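Side-chain contact in malate oxidoreductase (Thermotoga maritima, PDB 1VL6), which probably catalyses the NAD-dependent oxidative decarboxylation of malate to pyruvate: residues K147-L152 against N238-E243. Residues are numbered along the deposited sequence; the frame is centred on the assembly and turned at random.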
ATOM      1  N   LYS A 147      14.013  26.735  24.157  1.00 61.36           N
ATOM      2  CA  LYS A 147      12.777  27.179  23.531  1.00 61.32           C
ATOM      3  C   LYS A 147      11.702  26.088  23.491  1.00 62.24           C
ATOM      4  O   LYS A 147      10.512  26.392  23.508  1.00 63.93           O
ATOM      5  CB  LYS A 147      13.017  27.805  22.151  1.00 61.03           C
ATOM      6  CG  LYS A 147      13.082  26.847  20.993  1.00 64.64           C
ATOM      7  CD  LYS A 147      13.688  27.503  19.744  1.00 53.27           C
ATOM      8  CE  LYS A 147      13.774  26.524  18.545  1.00 54.54           C
ATOM      9  NZ  LYS A 147      14.454  27.193  17.349  1.00 58.69           N
ATOM     10  N   CYS A 148      12.095  24.823  23.467  1.00 61.59           N
ATOM     11  CA  CYS A 148      11.108  23.765  23.375  1.00 62.38           C
ATOM     12  C   CYS A 148      10.255  23.663  24.655  1.00 61.12           C
ATOM     13  O   CYS A 148       9.204  23.055  24.678  1.00 60.86           O
ATOM     14  CB  CYS A 148      11.812  22.426  23.097  1.00 64.06           C
ATOM     15  SG  CYS A 148      12.905  22.017  24.443  1.00 60.29           S
ATOM     16  N   PHE A 149      10.712  24.212  25.748  1.00 60.66           N
ATOM     17  CA  PHE A 149       9.899  24.113  26.938  1.00 61.39           C
ATOM     18  C   PHE A 149       8.616  24.924  26.759  1.00 62.92           C
ATOM     19  O   PHE A 149       7.500  24.417  26.922  1.00 63.15           O
ATOM     20  CB  PHE A 149      10.687  24.611  28.154  1.00 61.65           C
ATOM     21  CG  PHE A 149      11.897  23.755  28.499  1.00 62.84           C
ATOM     22  CD1 PHE A 149      11.767  22.408  28.711  1.00 59.35           C
ATOM     23  CD2 PHE A 149      13.157  24.319  28.614  1.00 64.59           C
ATOM     24  CE1 PHE A 149      12.878  21.632  29.037  1.00 71.63           C
ATOM     25  CE2 PHE A 149      14.270  23.546  28.953  1.00 58.35           C
ATOM     26  CZ  PHE A 149      14.132  22.218  29.169  1.00 60.27           C
ATOM     27  N   ARG A 150       8.797  26.186  26.382  1.00 65.14           N
ATOM     28  CA  ARG A 150       7.687  27.116  26.174  1.00 66.83           C
ATOM     29  C   ARG A 150       6.829  26.603  25.021  1.00 64.38           C
ATOM     30  O   ARG A 150       5.591  26.660  25.105  1.00 64.44           O
ATOM     31  CB  ARG A 150       8.196  28.534  25.853  1.00 67.69           C
ATOM     32  CG  ARG A 150       7.941  29.643  26.901  1.00 76.64           C
ATOM     33  CD  ARG A 150       8.730  31.013  26.641  1.00 73.78           C
ATOM     34  NE  ARG A 150      10.064  31.098  27.293  1.00 88.25           N
ATOM     35  CZ  ARG A 150      11.278  30.706  26.774  1.00 94.30           C
ATOM     36  NH1 ARG A 150      11.413  30.169  25.561  1.00 90.78           N
ATOM     37  NH2 ARG A 150      12.394  30.850  27.497  1.00 95.13           N
ATOM     38  N   ILE A 151       7.475  26.078  23.968  1.00 61.08           N
ATOM     39  CA  ILE A 151       6.714  25.640  22.804  1.00 60.94           C
ATOM     40  C   ILE A 151       5.766  24.486  23.167  1.00 61.84           C
ATOM     41  O   ILE A 151       4.570  24.517  22.856  1.00 62.30           O
ATOM     42  CB  ILE A 151       7.637  25.271  21.643  1.00 61.66           C
ATOM     43  CG1 ILE A 151       8.349  26.527  21.136  1.00 61.63           C
ATOM     44  CG2 ILE A 151       6.840  24.641  20.498  1.00 60.53           C
ATOM     45  CD1 ILE A 151       9.368  26.257  20.064  1.00 65.62           C
ATOM     46  N   LEU A 152       6.282  23.480  23.848  1.00 61.59           N
ATOM     47  CA  LEU A 152       5.424  22.387  24.281  1.00 61.73           C
ATOM     48  C   LEU A 152       4.274  22.858  25.166  1.00 61.39           C
ATOM     49  O   LEU A 152       3.157  22.486  24.969  1.00 61.16           O
ATOM     50  CB  LEU A 152       6.220  21.320  25.022  1.00 59.98           C
ATOM     51  CG  LEU A 152       5.395  20.133  25.515  1.00 57.27           C
ATOM     52  CD1 LEU A 152       4.775  19.473  24.296  1.00 66.24           C
ATOM     53  CD2 LEU A 152       6.274  19.159  26.298  1.00 59.28           C
ATOM     54  N   ASN A 238      19.791  29.075  32.426  1.00 72.92           N
ATOM     55  CA  ASN A 238      18.555  29.793  32.140  1.00 70.45           C
ATOM     56  C   ASN A 238      17.630  29.743  33.324  1.00 67.12           C
ATOM     57  O   ASN A 238      17.925  29.123  34.323  1.00 64.18           O
ATOM     58  CB  ASN A 238      17.820  29.270  30.871  1.00 72.18           C
ATOM     59  CG  ASN A 238      17.899  27.737  30.710  1.00 78.61           C
ATOM     60  OD1 ASN A 238      17.217  27.001  31.585  1.00 68.68           O
ATOM     61  ND2 ASN A 238      18.525  27.237  29.775  1.00 95.88           N
ATOM     62  N   GLU A 239      16.501  30.420  33.194  1.00 65.47           N
ATOM     63  CA  GLU A 239      15.382  30.258  34.111  1.00 64.99           C
ATOM     64  C   GLU A 239      15.019  28.794  34.416  1.00 63.05           C
ATOM     65  O   GLU A 239      14.573  28.493  35.523  1.00 64.24           O
ATOM     66  CB  GLU A 239      14.137  31.045  33.608  1.00 66.55           C
ATOM     67  CG  GLU A 239      14.057  31.268  32.093  1.00 70.32           C
ATOM     68  CD  GLU A 239      12.642  31.484  31.573  1.00 69.58           C
ATOM     69  OE1 GLU A 239      11.658  31.051  32.215  1.00 86.54           O
ATOM     70  OE2 GLU A 239      12.506  32.065  30.487  1.00 76.80           O
ATOM     71  N   TYR A 240      15.186  27.880  33.465  1.00 60.30           N
ATOM     72  CA  TYR A 240      14.721  26.499  33.691  1.00 59.20           C
ATOM     73  C   TYR A 240      15.676  25.734  34.620  1.00 60.13           C
ATOM     74  O   TYR A 240      15.258  24.845  35.363  1.00 60.06           O
ATOM     75  CB  TYR A 240      14.456  25.764  32.352  1.00 56.73           C
ATOM     76  CG  TYR A 240      13.358  26.415  31.494  1.00 54.01           C
ATOM     77  CD1 TYR A 240      12.030  26.128  31.733  1.00 49.66           C
ATOM     78  CD2 TYR A 240      13.655  27.360  30.481  1.00 48.13           C
ATOM     79  CE1 TYR A 240      11.016  26.732  30.992  1.00 55.07           C
ATOM     80  CE2 TYR A 240      12.639  27.969  29.737  1.00 48.72           C
ATOM     81  CZ  TYR A 240      11.317  27.640  30.016  1.00 54.79           C
ATOM     82  OH  TYR A 240      10.242  28.177  29.339  1.00 64.57           O
ATOM     83  N   HIS A 241      16.950  26.079  34.573  1.00 59.72           N
ATOM     84  CA  HIS A 241      17.928  25.512  35.475  1.00 60.05           C
ATOM     85  C   HIS A 241      17.683  26.057  36.881  1.00 60.21           C
ATOM     86  O   HIS A 241      17.769  25.354  37.875  1.00 58.86           O
ATOM     87  CB  HIS A 241      19.338  25.878  34.993  1.00 62.27           C
ATOM     88  CG  HIS A 241      19.784  25.118  33.789  1.00 62.77           C
ATOM     89  ND1 HIS A 241      21.067  25.212  33.289  1.00 67.89           N
ATOM     90  CD2 HIS A 241      19.140  24.208  33.016  1.00 64.15           C
ATOM     91  CE1 HIS A 241      21.185  24.398  32.253  1.00 72.15           C
ATOM     92  NE2 HIS A 241      20.037  23.763  32.077  1.00 63.64           N
ATOM     93  N   LEU A 242      17.366  27.331  36.965  1.00 60.17           N
ATOM     94  CA  LEU A 242      16.996  27.910  38.251  1.00 59.85           C
ATOM     95  C   LEU A 242      15.778  27.149  38.806  1.00 60.90           C
ATOM     96  O   LEU A 242      15.732  26.782  39.980  1.00 60.96           O
ATOM     97  CB  LEU A 242      16.704  29.388  38.096  1.00 54.82           C
ATOM     98  CG  LEU A 242      16.651  30.263  39.334  1.00 65.16           C
ATOM     99  CD1 LEU A 242      17.980  30.358  40.066  1.00 65.72           C
ATOM    100  CD2 LEU A 242      16.233  31.661  38.894  1.00 60.85           C
ATOM    101  N   GLU A 243      14.790  26.890  37.965  1.00 60.63           N
ATOM    102  CA  GLU A 243      13.614  26.189  38.441  1.00 61.73           C
ATOM    103  C   GLU A 243      14.021  24.827  39.029  1.00 63.04           C
ATOM    104  O   GLU A 243      13.569  24.443  40.134  1.00 63.38           O
ATOM    105  CB  GLU A 243      12.644  25.977  37.301  1.00 61.29           C
ATOM    106  CG  GLU A 243      11.275  25.506  37.741  1.00 64.80           C
ATOM    107  CD  GLU A 243      10.473  24.894  36.602  1.00 63.17           C
ATOM    108  OE1 GLU A 243      10.769  25.169  35.420  1.00 55.15           O
ATOM    109  OE2 GLU A 243       9.557  24.111  36.891  1.00 64.49           O
TER
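F149 and R150 meet E239 and Y240 at an interdomain contact of the malic enzyme fold, where helix 147-158, from the region matching the family's N-terminal domain, faces helix 239-246 of the Rossmann-type NAD-binding domain. The two short helical segments run at 81° to each other with their axes 12.0 Å apart, so long side chains must bridge the gap. Y240 does most of this. With its CG beside the backbone N and anti to the carbonyl carbon (chi1 -62°), its ring reaches across to helix 147-158, and one face receives F149. There F149 CB makes a CH-pi contact, 3.9 Å from the centroid of the Y240 ring, while F149 CD2 sits over the centre of that ring, 3.6 Å from Y240 CG. The two ring planes are inclined at 38°, an oblique pairing. F149 also meets the ring of Y205, so it is packed against the NAD-binding domain by two tyrosines. With an alanine in place of Y240, F149 would probably lose the ring lying against its CB and CD2, leaving a gap between the helices.

N238 is the N-cap just before helix 239-246; its OD1 accepts from H241 N at 3.1 Å and, weakly, from Y240 N. Just outside the aromatic pair lies a salt bridge between R150 and E239. The R150 chain bends at chi3, setting one face of its guanidinium over Y240 OH, with R150 NE 3.6 Å from that oxygen. R150 NH1 makes a second salt bridge, to E121, so the guanidinium is shared between two carboxylates. Toward E239 the N-H points almost straight: R150 NH2 donates to E239 OE2 at 3.2 Å, the oxygen lying in the guanidinium plane but approached from above the carboxylate plane.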